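Local coordinates for hypothetical conserved protein (Geobacillus kaustophilus, PDB 2QYH) that is of unknown function but may act as a magnesium-dependent phosphatase of the haloacid dehalogenase (HAD) superfamily, at residues K4-D9 with D201-G206; V39-G44 with L57-F62; G187-I192 with L215-T220; D207-I212 with E229-V234. All blocks are in the same frame, centred on the assembly; numbering follows the deposited sequence.

Overall arrangement
Three of the four contacts are buried, and interaction 4 lies at the surface. Interactions 1 and 2 share one sheet at the junction of strands 5-8 and 38-42. Interaction 1 is a parallel ladder of backbone hydrogen bonds with side chains packed on both faces, whereas interaction 2 has one weak bond, a bridging water and an isoleucine laid across two strand side chains. Interaction 3 sets helix 184-195 against the end of helix 212-217 through apolar side chains and the aliphatic part of Arg189, without a hydrogen bond. Interaction 4 joins the loop after strand 202-206 to helix 229-234 and meets interaction 3 through Leu215. Asp9 and Asp211 bring interactions 1 and 4 together at the probable active site.

Interaction 1: K4-D9 with D201-G206; sequences KIVFFD and DVYAFG
Two neighbouring parallel strands of the HAD core sheet, 5-8 and 202-206, run side by side from Ile5 against Val202 to Phe8 against Phe205. Their ladder opens with Ile5 N to Asp201 O at 3.1 Å. It continues through Tyr203 N to Ile5 O and Phe7 N to Tyr203 O, both 2.9 Å, and Phe205 N to Phe7 O, and fades into a weak bond from Asp9 N to Phe205 O. On one face Phe205 has CG anti to its carbonyl carbon (chi1 -75°) and Phe8 is turned likewise (chi1 -63°), which lays the two rings side by side, their planes 31° apart. Phe8 CE1 lies over the Phe205 ring, 3.7 Å from CD2. Val6 CG1 approaches the same ring obliquely, 3.8 Å from Phe205 CE2. On the other face Val202 CG1 sits at the edge of the Phe7 ring, 4.0 Å from CE2, and meets Ile5 CG2. Were Phe205 an alanine, Phe8 CE1 and Val6 CG1 would probably lose their shared partner, and a gap would open toward Ile247 and Leu251. Asp9 pairs with Lys184. Its place at the strand end, within a DxDx(T/V) pattern, is consistent with the catalytic motif of the HAD Rossmann-like fold.

Interaction 2: V39-G44 with L57-F62; sequences VAIATG and LGIDSF
The Phe62 ring stands clear of strand 38-42 and meets the Phe50 ring edge-to-face, while its CB packs on Ile41, 4.1 Å from Ile41 CB. The first torsion explains the split: CG lies between the backbone N and carbonyl carbon (chi1 55°), which swings the ring from Ile41 and toward Val71. Ile59 turns toward the strand and lies across Val39 and Ile41. Its CD1 reaches Val39 CG1 at 3.8 Å and Ile41 CG1 at 4.1 Å, the side chains crossing at about a right angle, and its CG2 also lies against Ile41 CG1. Between these apolar patches the backbones are joined loosely. Ile41 N gives a weak bond to Ser61 O at 3.3 Å, and the CB of Ala40 lies beside the same oxygen. Farther back, a water donates to Val39 O at 2.7 Å and accepts from Asp60 N at 3.1 Å, bridging two atoms too far apart to bond directly. Ser61 OG bonds to Glu73 N. The parallel pairing of Ile41 with Phe62 completes a beta-alpha-beta unit of strand 38-42, helix 51-57 and strand 62-64. Strand 38-42 runs on to Thr43, probably the motif II threonine of HAD enzymes.

Interaction 3: G187-I192 with L215-T220; sequences GIRMMI and LSFVGT
Phe217 has the most surface buried in this contact, its ring reaching from the end of helix 212-217 to the side of helix 184-195. With CG anti to the backbone N (chi1 170°), the ring extends across to Ile188, Arg189 and Ile192 and leads with CZ and CE1. Arg189 lies across it with the aliphatic part of its chain: CG is 3.8 Å from Phe217 CZ and CB 3.9 Å from the same atom. The chain then bends at chi3 (111°) and carries the guanidinium off to a salt bridge with Glu186, its plane 63° from that of the ring. Ile188 comes to the ring edge, with CG2 4.2 Å from Phe217 CE1, and the same Ile188 CG2 lies 4.3 Å from Val218 CG1. One turn on, Ile192, pointing against the ring, brings CD1 to 4.2 Å from Phe217 CE1. A serine at Phe217 would probably open a gap between the helices, leaving Ile188 CG2 and Ile192 CD1 without their aromatic partner and the aliphatic part of Arg189 less covered. No hydrogen bond links the segments. Beneath them Val218 and Ile192 rest on Val202 of strand 202-206, so the end of one helix is tied to the side of another over the same face of the parallel sheet, as in the alpha/beta layers of the Rossmann-like HAD core.

Interaction 4: D207-I212 with E229-V234; sequences DGLNDI and EEVKRV
An apolar surface contact fastens the loop after strand 202-206, with the first residue of helix 212-217, to helix 229-234. Val231 and Ile212 contribute most. Val231 CG2 lies against the Gly208 backbone, 3.4 Å from Gly208 O, and meets Leu209 CD2 at 4.2 Å, the two side chains set nearly perpendicular. Ile212 covers the helix beside it: CG1 packs 4.0 Å from Val231 CG2, CD1 lies 3.6 Å from Glu230 O, and CG2 reaches Val234 CG1 at 4.1 Å. With CG1 anti to its carbonyl carbon (chi1 -73°), Ile212 directs CD1 to Glu230 and leaves CG2 for Val234. The loop keeps its shape by its own polar bonds. Asp211 OD2 accepts Asp207 N at 3.0 Å from above the carboxylate plane and Gly208 N at 2.9 Å on its anti lone pair, while OD1 pairs with Lys184. On the helix, Arg233 grips the Glu230 carboxylate side-on with NE and NH2. This fits the acidic motif IV loop, which in HAD relatives serves the magnesium site. The chemistry suggests that apolar packing places the loop, while the amides of Asp207 and Gly208 and the salt bridge to Lys184 probably set the carboxylate of Asp211 beside Asp9.

Interaction 1: K4-D9 with D201-G206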
loop_
_atom_site.group_PDB
_atom_site.type_symbol
_atom_site.label_atom_id
_atom_site.label_comp_id
_atom_site.label_asym_id
_atom_site.label_seq_id
_atom_site.Cartn_x
_atom_site.Cartn_y
_atom_site.Cartn_z
ATOM N N LYS D 4 9.159 -26.250 -2.357
ATOM C CA LYS D 4 9.175 -25.776 -0.979
ATOM C C LYS D 4 8.451 -24.441 -0.996
ATOM O O LYS D 4 8.389 -23.774 -2.023
ATOM C CB LYS D 4 10.610 -25.585 -0.490
ATOM C CG LYS D 4 11.391 -26.877 -0.393
ATOM C CD LYS D 4 12.881 -26.620 -0.454
ATOM C CE LYS D 4 13.667 -27.922 -0.494
ATOM N NZ LYS D 4 15.109 -27.698 -0.824
ATOM N N ILE D 5 7.881 -24.055 0.131
ATOM C CA ILE D 5 7.180 -22.787 0.199
ATOM C C ILE D 5 7.422 -22.194 1.571
ATOM O O ILE D 5 7.558 -22.923 2.551
ATOM C CB ILE D 5 5.658 -22.970 -0.042
ATOM C CG1 ILE D 5 4.961 -21.608 -0.062
ATOM C CG2 ILE D 5 5.061 -23.888 1.014
ATOM C CD1 ILE D 5 3.522 -21.661 -0.570
ATOM N N VAL D 6 7.513 -20.872 1.635
ATOM C CA VAL D 6 7.729 -20.191 2.903
ATOM C C VAL D 6 6.628 -19.151 3.075
ATOM O O VAL D 6 6.380 -18.350 2.178
ATOM C CB VAL D 6 9.113 -19.473 2.949
ATOM C CG1 VAL D 6 9.330 -18.852 4.333
ATOM C CG2 VAL D 6 10.232 -20.456 2.622
ATOM N N PHE D 7 5.974 -19.180 4.230
ATOM C CA PHE D 7 4.905 -18.246 4.554
ATOM C C PHE D 7 5.415 -17.198 5.544
ATOM O O PHE D 7 6.201 -17.515 6.432
ATOM C CB PHE D 7 3.727 -19.006 5.158
ATOM C CG PHE D 7 2.947 -19.794 4.159
ATOM C CD1 PHE D 7 1.898 -19.207 3.462
ATOM C CD2 PHE D 7 3.267 -21.124 3.897
ATOM C CE1 PHE D 7 1.175 -19.938 2.514
ATOM C CE2 PHE D 7 2.552 -21.860 2.953
ATOM C CZ PHE D 7 1.506 -21.267 2.261
ATOM N N PHE D 8 4.963 -15.955 5.390
ATOM C CA PHE D 8 5.393 -14.863 6.260
ATOM C C PHE D 8 4.219 -14.061 6.783
ATOM O O PHE D 8 3.311 -13.730 6.028
ATOM C CB PHE D 8 6.285 -13.884 5.497
ATOM C CG PHE D 8 7.561 -14.477 4.991
ATOM C CD1 PHE D 8 8.682 -14.559 5.813
ATOM C CD2 PHE D 8 7.658 -14.930 3.676
ATOM C CE1 PHE D 8 9.887 -15.082 5.329
ATOM C CE2 PHE D 8 8.849 -15.452 3.187
ATOM C CZ PHE D 8 9.970 -15.528 4.011
ATOM N N ASP D 9 4.230 -13.750 8.072
ATOM C CA ASP D 9 3.190 -12.911 8.634
ATOM C C ASP D 9 3.768 -11.529 8.326
ATOM O O ASP D 9 4.957 -11.425 8.021
ATOM C CB ASP D 9 3.064 -13.130 10.140
ATOM C CG ASP D 9 1.991 -12.258 10.765
ATOM O OD1 ASP D 9 0.870 -12.206 10.205
ATOM O OD2 ASP D 9 2.270 -11.633 11.815
ATOM N N ASP D 201 8.118 -29.665 3.640
ATOM C CA ASP D 201 8.747 -28.661 2.799
ATOM C C ASP D 201 8.072 -27.313 2.971
ATOM O O ASP D 201 8.293 -26.399 2.184
ATOM C CB ASP D 201 8.688 -29.078 1.334
ATOM C CG ASP D 201 9.437 -30.364 1.066
ATOM O OD1 ASP D 201 10.664 -30.411 1.294
ATOM O OD2 ASP D 201 8.794 -31.334 0.627
ATOM N N VAL D 202 7.244 -27.193 4.001
ATOM C CA VAL D 202 6.549 -25.946 4.267
ATOM C C VAL D 202 7.226 -25.240 5.438
ATOM O O VAL D 202 7.446 -25.844 6.479
ATOM C CB VAL D 202 5.066 -26.203 4.624
ATOM C CG1 VAL D 202 4.331 -24.881 4.835
ATOM C CG2 VAL D 202 4.410 -27.003 3.525
ATOM N N TYR D 203 7.561 -23.968 5.258
ATOM C CA TYR D 203 8.210 -23.171 6.295
ATOM C C TYR D 203 7.345 -21.956 6.602
ATOM O O TYR D 203 6.555 -21.532 5.764
ATOM C CB TYR D 203 9.569 -22.683 5.799
ATOM C CG TYR D 203 10.521 -23.785 5.424
ATOM C CD1 TYR D 203 11.556 -24.167 6.285
ATOM C CD2 TYR D 203 10.370 -24.475 4.225
ATOM C CE1 TYR D 203 12.426 -25.207 5.954
ATOM C CE2 TYR D 203 11.232 -25.518 3.883
ATOM C CZ TYR D 203 12.254 -25.882 4.754
ATOM O OH TYR D 203 13.092 -26.923 4.425
ATOM N N ALA D 204 7.491 -21.391 7.795
ATOM C CA ALA D 204 6.733 -20.197 8.162
ATOM C C ALA D 204 7.494 -19.356 9.182
ATOM O O ALA D 204 8.176 -19.887 10.047
ATOM C CB ALA D 204 5.358 -20.583 8.719
ATOM N N PHE D 205 7.380 -18.040 9.063
ATOM C CA PHE D 205 8.031 -17.114 9.988
ATOM C C PHE D 205 6.949 -16.295 10.674
ATOM O O PHE D 205 6.147 -15.639 10.007
ATOM C CB PHE D 205 8.984 -16.162 9.251
ATOM C CG PHE D 205 10.266 -16.798 8.821
ATOM C CD1 PHE D 205 11.480 -16.356 9.338
ATOM C CD2 PHE D 205 10.271 -17.810 7.868
ATOM C CE1 PHE D 205 12.690 -16.913 8.906
ATOM C CE2 PHE D 205 11.466 -18.373 7.430
ATOM C CZ PHE D 205 12.682 -17.925 7.946
ATOM N N GLY D 206 6.935 -16.330 12.003
ATOM C CA GLY D 206 5.934 -15.594 12.753
ATOM C C GLY D 206 6.503 -14.877 13.958
ATOM O O GLY D 206 7.627 -15.148 14.389
#

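Interaction 2: V39-G44 with L57-F62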
loop_
_atom_site.group_PDB
_atom_site.type_symbol
_atom_site.label_atom_id
_atom_site.label_comp_id
_atom_site.label_asym_id
_atom_site.label_seq_id
_atom_site.Cartn_x
_atom_site.Cartn_y
_atom_site.Cartn_z
ATOM N N VAL D 39 7.124 -18.139 -2.236
ATOM C CA VAL D 39 7.062 -17.166 -1.160
ATOM C C VAL D 39 5.645 -16.634 -1.069
ATOM O O VAL D 39 5.082 -16.148 -2.055
ATOM C CB VAL D 39 8.009 -15.992 -1.419
ATOM C CG1 VAL D 39 7.869 -14.953 -0.317
ATOM C CG2 VAL D 39 9.434 -16.499 -1.494
ATOM N N ALA D 40 5.062 -16.721 0.114
ATOM C CA ALA D 40 3.700 -16.249 0.288
ATOM C C ALA D 40 3.493 -15.623 1.656
ATOM O O ALA D 40 4.204 -15.931 2.619
ATOM C CB ALA D 40 2.719 -17.405 0.089
ATOM N N ILE D 41 2.515 -14.729 1.723
ATOM C CA ILE D 41 2.170 -14.061 2.963
ATOM C C ILE D 41 0.941 -14.755 3.543
ATOM O O ILE D 41 0.066 -15.179 2.799
ATOM C CB ILE D 41 1.834 -12.581 2.703
ATOM C CG1 ILE D 41 3.120 -11.809 2.398
ATOM C CG2 ILE D 41 1.074 -11.994 3.895
ATOM C CD1 ILE D 41 2.901 -10.338 2.016
ATOM N N ALA D 42 0.885 -14.898 4.860
ATOM C CA ALA D 42 -0.278 -15.507 5.508
ATOM C C ALA D 42 -0.717 -14.490 6.544
ATOM O O ALA D 42 0.037 -14.175 7.463
ATOM C CB ALA D 42 0.091 -16.815 6.179
ATOM N N THR D 43 -1.933 -13.980 6.399
ATOM C CA THR D 43 -2.416 -12.956 7.313
ATOM C C THR D 43 -3.931 -12.957 7.481
ATOM O O THR D 43 -4.655 -13.582 6.710
ATOM C CB THR D 43 -1.983 -11.562 6.808
ATOM O OG1 THR D 43 -2.416 -10.552 7.724
ATOM C CG2 THR D 43 -2.591 -11.291 5.442
ATOM N N GLY D 44 -4.401 -12.250 8.501
ATOM C CA GLY D 44 -5.827 -12.164 8.733
ATOM C C GLY D 44 -6.395 -10.969 7.986
ATOM O O GLY D 44 -7.610 -10.793 7.902
ATOM N N LEU D 57 7.700 -6.471 -2.400
ATOM C CA LEU D 57 8.432 -7.729 -2.419
ATOM C C LEU D 57 8.110 -8.611 -3.622
ATOM O O LEU D 57 8.667 -9.700 -3.765
ATOM C CB LEU D 57 8.148 -8.509 -1.134
ATOM C CG LEU D 57 8.671 -7.893 0.168
ATOM C CD1 LEU D 57 8.196 -8.704 1.363
ATOM C CD2 LEU D 57 10.193 -7.852 0.123
ATOM N N GLY D 58 7.214 -8.147 -4.485
ATOM C CA GLY D 58 6.840 -8.936 -5.638
ATOM C C GLY D 58 6.231 -10.261 -5.203
ATOM O O GLY D 58 6.514 -11.310 -5.782
ATOM N N ILE D 59 5.398 -10.218 -4.171
ATOM C CA ILE D 59 4.748 -11.415 -3.666
ATOM C C ILE D 59 3.312 -11.429 -4.174
ATOM O O ILE D 59 2.519 -10.558 -3.824
ATOM C CB ILE D 59 4.760 -11.422 -2.121
ATOM C CG1 ILE D 59 6.203 -11.571 -1.619
ATOM C CG2 ILE D 59 3.862 -12.525 -1.589
ATOM C CD1 ILE D 59 6.368 -11.456 -0.104
ATOM N N ASP D 60 2.968 -12.403 -5.004
ATOM C CA ASP D 60 1.611 -12.461 -5.527
ATOM C C ASP D 60 0.877 -13.748 -5.131
ATOM O O ASP D 60 -0.069 -14.169 -5.793
ATOM C CB ASP D 60 1.630 -12.288 -7.049
ATOM C CG ASP D 60 2.331 -13.428 -7.757
ATOM O OD1 ASP D 60 2.986 -14.252 -7.070
ATOM O OD2 ASP D 60 2.229 -13.498 -9.003
ATOM N N SER D 61 1.332 -14.371 -4.048
ATOM C CA SER D 61 0.703 -15.577 -3.517
ATOM C C SER D 61 0.462 -15.289 -2.051
ATOM O O SER D 61 1.318 -14.710 -1.390
ATOM C CB SER D 61 1.619 -16.782 -3.650
ATOM O OG SER D 61 1.855 -17.068 -5.007
ATOM N N PHE D 62 -0.695 -15.685 -1.536
ATOM C CA PHE D 62 -0.984 -15.420 -0.139
ATOM C C PHE D 62 -2.253 -16.063 0.390
ATOM O O PHE D 62 -3.109 -16.522 -0.363
ATOM C CB PHE D 62 -1.075 -13.909 0.090
ATOM C CG PHE D 62 -2.065 -13.202 -0.819
ATOM C CD1 PHE D 62 -1.641 -12.600 -2.005
ATOM C CD2 PHE D 62 -3.420 -13.142 -0.489
ATOM C CE1 PHE D 62 -2.550 -11.944 -2.847
ATOM C CE2 PHE D 62 -4.340 -12.487 -1.328
ATOM C CZ PHE D 62 -3.900 -11.887 -2.511
HETATM O O HOH W 1 4.886 -14.658 -4.268
#

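Interaction 3: G187-I192 with L215-T220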
loop_
_atom_site.group_PDB
_atom_site.type_symbol
_atom_site.label_atom_id
_atom_site.label_comp_id
_atom_site.label_asym_id
_atom_site.label_seq_id
_atom_site.Cartn_x
_atom_site.Cartn_y
_atom_site.Cartn_z
ATOM N N GLY D 187 -5.872 -22.099 5.939
ATOM C CA GLY D 187 -5.717 -21.618 4.580
ATOM C C GLY D 187 -4.408 -22.133 4.017
ATOM O O GLY D 187 -4.313 -22.454 2.834
ATOM N N ILE D 188 -3.394 -22.203 4.878
ATOM C CA ILE D 188 -2.078 -22.699 4.501
ATOM C C ILE D 188 -2.177 -24.180 4.177
ATOM O O ILE D 188 -1.446 -24.688 3.324
ATOM C CB ILE D 188 -1.051 -22.485 5.651
ATOM C CG1 ILE D 188 -0.683 -21.003 5.731
ATOM C CG2 ILE D 188 0.206 -23.301 5.418
ATOM C CD1 ILE D 188 0.239 -20.657 6.850
ATOM N N ARG D 189 -3.090 -24.874 4.846
ATOM C CA ARG D 189 -3.250 -26.298 4.601
ATOM C C ARG D 189 -3.727 -26.615 3.181
ATOM O O ARG D 189 -3.217 -27.549 2.570
ATOM C CB ARG D 189 -4.197 -26.930 5.616
ATOM C CG ARG D 189 -4.265 -28.443 5.495
ATOM C CD ARG D 189 -4.948 -29.056 6.699
ATOM N NE ARG D 189 -6.258 -29.624 6.396
ATOM C CZ ARG D 189 -7.254 -28.961 5.816
ATOM N NH1 ARG D 189 -7.096 -27.696 5.459
ATOM N NH2 ARG D 189 -8.419 -29.559 5.612
HETATM N N MSE D 190 -4.691 -25.866 2.642
HETATM C CA MSE D 190 -5.119 -26.171 1.274
HETATM C C MSE D 190 -4.252 -25.545 0.224
HETATM O O MSE D 190 -4.223 -26.003 -0.913
HETATM C CB MSE D 190 -6.552 -25.762 0.990
HETATM C CG MSE D 190 -7.216 -24.998 2.058
HETATM SE SE MSE D 190 -8.978 -25.724 2.182
HETATM C CE MSE D 190 -8.822 -27.309 1.077
HETATM N N MSE D 191 -3.573 -24.468 0.584
HETATM C CA MSE D 191 -2.676 -23.867 -0.364
HETATM C C MSE D 191 -1.710 -25.004 -0.720
HETATM O O MSE D 191 -1.539 -25.340 -1.899
HETATM C CB MSE D 191 -1.911 -22.718 0.274
HETATM C CG MSE D 191 -0.661 -22.345 -0.490
HETATM SE SE MSE D 191 -0.802 -20.695 -1.454
HETATM C CE MSE D 191 -1.533 -21.352 -3.103
ATOM N N ILE D 192 -1.118 -25.622 0.309
ATOM C CA ILE D 192 -0.159 -26.699 0.090
ATOM C C ILE D 192 -0.780 -27.995 -0.413
ATOM O O ILE D 192 -0.108 -28.802 -1.062
ATOM C CB ILE D 192 0.686 -26.984 1.360
ATOM C CG1 ILE D 192 -0.181 -27.610 2.455
ATOM C CG2 ILE D 192 1.320 -25.686 1.852
ATOM C CD1 ILE D 192 0.582 -27.969 3.707
ATOM N N LEU D 215 2.677 -21.656 12.951
ATOM C CA LEU D 215 4.013 -22.130 13.293
ATOM C C LEU D 215 4.088 -23.595 13.720
ATOM O O LEU D 215 5.023 -24.308 13.358
ATOM C CB LEU D 215 4.596 -21.246 14.395
ATOM C CG LEU D 215 5.851 -20.468 14.024
ATOM C CD1 LEU D 215 5.602 -19.665 12.768
ATOM C CD2 LEU D 215 6.240 -19.563 15.167
ATOM N N SER D 216 3.110 -24.053 14.490
ATOM C CA SER D 216 3.135 -25.437 14.937
ATOM C C SER D 216 2.647 -26.376 13.844
ATOM O O SER D 216 2.995 -27.556 13.826
ATOM C CB SER D 216 2.268 -25.607 16.175
ATOM O OG SER D 216 0.925 -25.318 15.854
ATOM N N PHE D 217 1.848 -25.851 12.923
ATOM C CA PHE D 217 1.320 -26.677 11.852
ATOM C C PHE D 217 2.291 -27.013 10.734
ATOM O O PHE D 217 2.331 -28.148 10.274
ATOM C CB PHE D 217 0.079 -26.040 11.234
ATOM C CG PHE D 217 -0.372 -26.725 9.989
ATOM C CD1 PHE D 217 -0.149 -26.146 8.744
ATOM C CD2 PHE D 217 -0.971 -27.983 10.053
ATOM C CE1 PHE D 217 -0.513 -26.807 7.573
ATOM C CE2 PHE D 217 -1.341 -28.658 8.892
ATOM C CZ PHE D 217 -1.110 -28.066 7.645
ATOM N N VAL D 218 3.064 -26.032 10.290
ATOM C CA VAL D 218 3.998 -26.262 9.199
ATOM C C VAL D 218 5.174 -27.147 9.574
ATOM O O VAL D 218 5.448 -27.375 10.743
ATOM C CB VAL D 218 4.525 -24.929 8.633
ATOM C CG1 VAL D 218 3.347 -24.077 8.182
ATOM C CG2 VAL D 218 5.370 -24.199 9.671
ATOM N N GLY D 219 5.861 -27.657 8.567
ATOM C CA GLY D 219 6.997 -28.514 8.826
ATOM C C GLY D 219 8.032 -27.841 9.703
ATOM O O GLY D 219 8.484 -28.413 10.697
ATOM N N THR D 220 8.404 -26.618 9.341
ATOM C CA THR D 220 9.400 -25.879 10.092
ATOM C C THR D 220 8.898 -24.497 10.460
ATOM O O THR D 220 8.841 -23.602 9.618
ATOM C CB THR D 220 10.684 -25.749 9.282
ATOM O OG1 THR D 220 11.155 -27.055 8.950
ATOM C CG2 THR D 220 11.760 -25.015 10.077
#

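Interaction 4: D207-I212 with E229-V234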
loop_
_atom_site.group_PDB
_atom_site.type_symbol
_atom_site.label_atom_id
_atom_site.label_comp_id
_atom_site.label_asym_id
_atom_site.label_seq_id
_atom_site.Cartn_x
_atom_site.Cartn_y
_atom_site.Cartn_z
ATOM N N ASP D 207 5.702 -13.985 14.528
ATOM C CA ASP D 207 6.130 -13.184 15.660
ATOM C C ASP D 207 5.081 -13.060 16.761
ATOM O O ASP D 207 5.417 -12.949 17.936
ATOM C CB ASP D 207 6.507 -11.798 15.142
ATOM C CG ASP D 207 6.719 -10.793 16.246
ATOM O OD1 ASP D 207 7.749 -10.885 16.954
ATOM O OD2 ASP D 207 5.845 -9.910 16.400
ATOM N N GLY D 208 3.810 -13.080 16.393
ATOM C CA GLY D 208 2.773 -12.936 17.397
ATOM C C GLY D 208 1.993 -14.189 17.713
ATOM O O GLY D 208 2.117 -15.219 17.040
ATOM N N LEU D 209 1.170 -14.085 18.750
ATOM C CA LEU D 209 0.338 -15.189 19.211
ATOM C C LEU D 209 -0.584 -15.704 18.108
ATOM O O LEU D 209 -0.939 -16.883 18.086
ATOM C CB LEU D 209 -0.487 -14.730 20.408
ATOM C CG LEU D 209 0.304 -14.114 21.570
ATOM C CD1 LEU D 209 -0.665 -13.511 22.569
ATOM C CD2 LEU D 209 1.190 -15.177 22.228
ATOM N N ASN D 210 -0.976 -14.824 17.191
ATOM C CA ASN D 210 -1.849 -15.248 16.100
ATOM C C ASN D 210 -1.076 -16.104 15.090
ATOM O O ASN D 210 -1.652 -16.674 14.162
ATOM C CB ASN D 210 -2.496 -14.033 15.417
ATOM C CG ASN D 210 -1.497 -13.148 14.703
ATOM O OD1 ASN D 210 -0.287 -13.295 14.854
ATOM N ND2 ASN D 210 -2.009 -12.209 13.920
ATOM N N ASP D 211 0.232 -16.209 15.303
ATOM C CA ASP D 211 1.085 -17.006 14.443
ATOM C C ASP D 211 1.361 -18.394 15.020
ATOM O O ASP D 211 1.977 -19.232 14.354
ATOM C CB ASP D 211 2.419 -16.296 14.213
ATOM C CG ASP D 211 2.270 -15.015 13.421
ATOM O OD1 ASP D 211 1.602 -15.056 12.366
ATOM O OD2 ASP D 211 2.823 -13.973 13.836
ATOM N N ILE D 212 0.905 -18.643 16.245
ATOM C CA ILE D 212 1.155 -19.925 16.892
ATOM C C ILE D 212 0.630 -21.144 16.158
ATOM O O ILE D 212 1.367 -22.112 15.957
ATOM C CB ILE D 212 0.614 -19.939 18.338
ATOM C CG1 ILE D 212 1.510 -19.070 19.230
ATOM C CG2 ILE D 212 0.565 -21.363 18.865
ATOM C CD1 ILE D 212 0.998 -18.902 20.641
ATOM N N GLU D 229 7.155 -15.637 24.088
ATOM C CA GLU D 229 7.687 -16.957 24.380
ATOM C C GLU D 229 6.761 -18.098 24.023
ATOM O O GLU D 229 7.237 -19.207 23.762
ATOM C CB GLU D 229 8.115 -17.063 25.838
ATOM C CG GLU D 229 9.278 -16.152 26.165
ATOM C CD GLU D 229 9.719 -16.279 27.593
ATOM O OE1 GLU D 229 8.843 -16.360 28.484
ATOM O OE2 GLU D 229 10.947 -16.289 27.818
ATOM N N GLU D 230 5.450 -17.849 23.996
ATOM C CA GLU D 230 4.503 -18.912 23.625
ATOM C C GLU D 230 4.602 -19.210 22.124
ATOM O O GLU D 230 4.187 -20.277 21.654
ATOM C CB GLU D 230 3.070 -18.515 23.978
ATOM C CG GLU D 230 2.725 -18.586 25.460
ATOM C CD GLU D 230 2.900 -19.982 26.055
ATOM O OE1 GLU D 230 2.835 -20.980 25.308
ATOM O OE2 GLU D 230 3.089 -20.081 27.287
ATOM N N VAL D 231 5.159 -18.249 21.387
ATOM C CA VAL D 231 5.366 -18.362 19.953
ATOM C C VAL D 231 6.665 -19.132 19.731
ATOM O O VAL D 231 6.746 -20.006 18.864
ATOM C CB VAL D 231 5.490 -16.965 19.300
ATOM C CG1 VAL D 231 5.769 -17.105 17.808
ATOM C CG2 VAL D 231 4.218 -16.149 19.551
ATOM N N LYS D 232 7.678 -18.801 20.527
ATOM C CA LYS D 232 8.973 -19.461 20.440
ATOM C C LYS D 232 8.856 -20.916 20.874
ATOM O O LYS D 232 9.596 -21.775 20.397
ATOM C CB LYS D 232 9.994 -18.767 21.339
ATOM C CG LYS D 232 10.208 -17.306 21.043
ATOM C CD LYS D 232 11.519 -16.828 21.645
ATOM C CE LYS D 232 11.816 -15.376 21.284
ATOM N NZ LYS D 232 13.182 -14.976 21.727
ATOM N N ARG D 233 7.931 -21.195 21.786
ATOM C CA ARG D 233 7.765 -22.554 22.276
ATOM C C ARG D 233 7.442 -23.526 21.150
ATOM O O ARG D 233 8.013 -24.618 21.081
ATOM C CB ARG D 233 6.654 -22.626 23.331
ATOM C CG ARG D 233 6.527 -24.001 23.965
ATOM C CD ARG D 233 5.105 -24.294 24.374
ATOM N NE ARG D 233 4.655 -23.440 25.466
ATOM C CZ ARG D 233 4.432 -23.875 26.700
ATOM N NH1 ARG D 233 4.620 -25.156 26.986
ATOM N NH2 ARG D 233 4.015 -23.038 27.643
ATOM N N VAL D 234 6.527 -23.126 20.271
ATOM C CA VAL D 234 6.113 -23.975 19.164
ATOM C C VAL D 234 7.013 -23.886 17.952
ATOM O O VAL D 234 6.860 -24.673 17.021
ATOM C CB VAL D 234 4.671 -23.659 18.701
ATOM C CG1 VAL D 234 3.701 -23.881 19.846
ATOM C CG2 VAL D 234 4.586 -22.222 18.172
#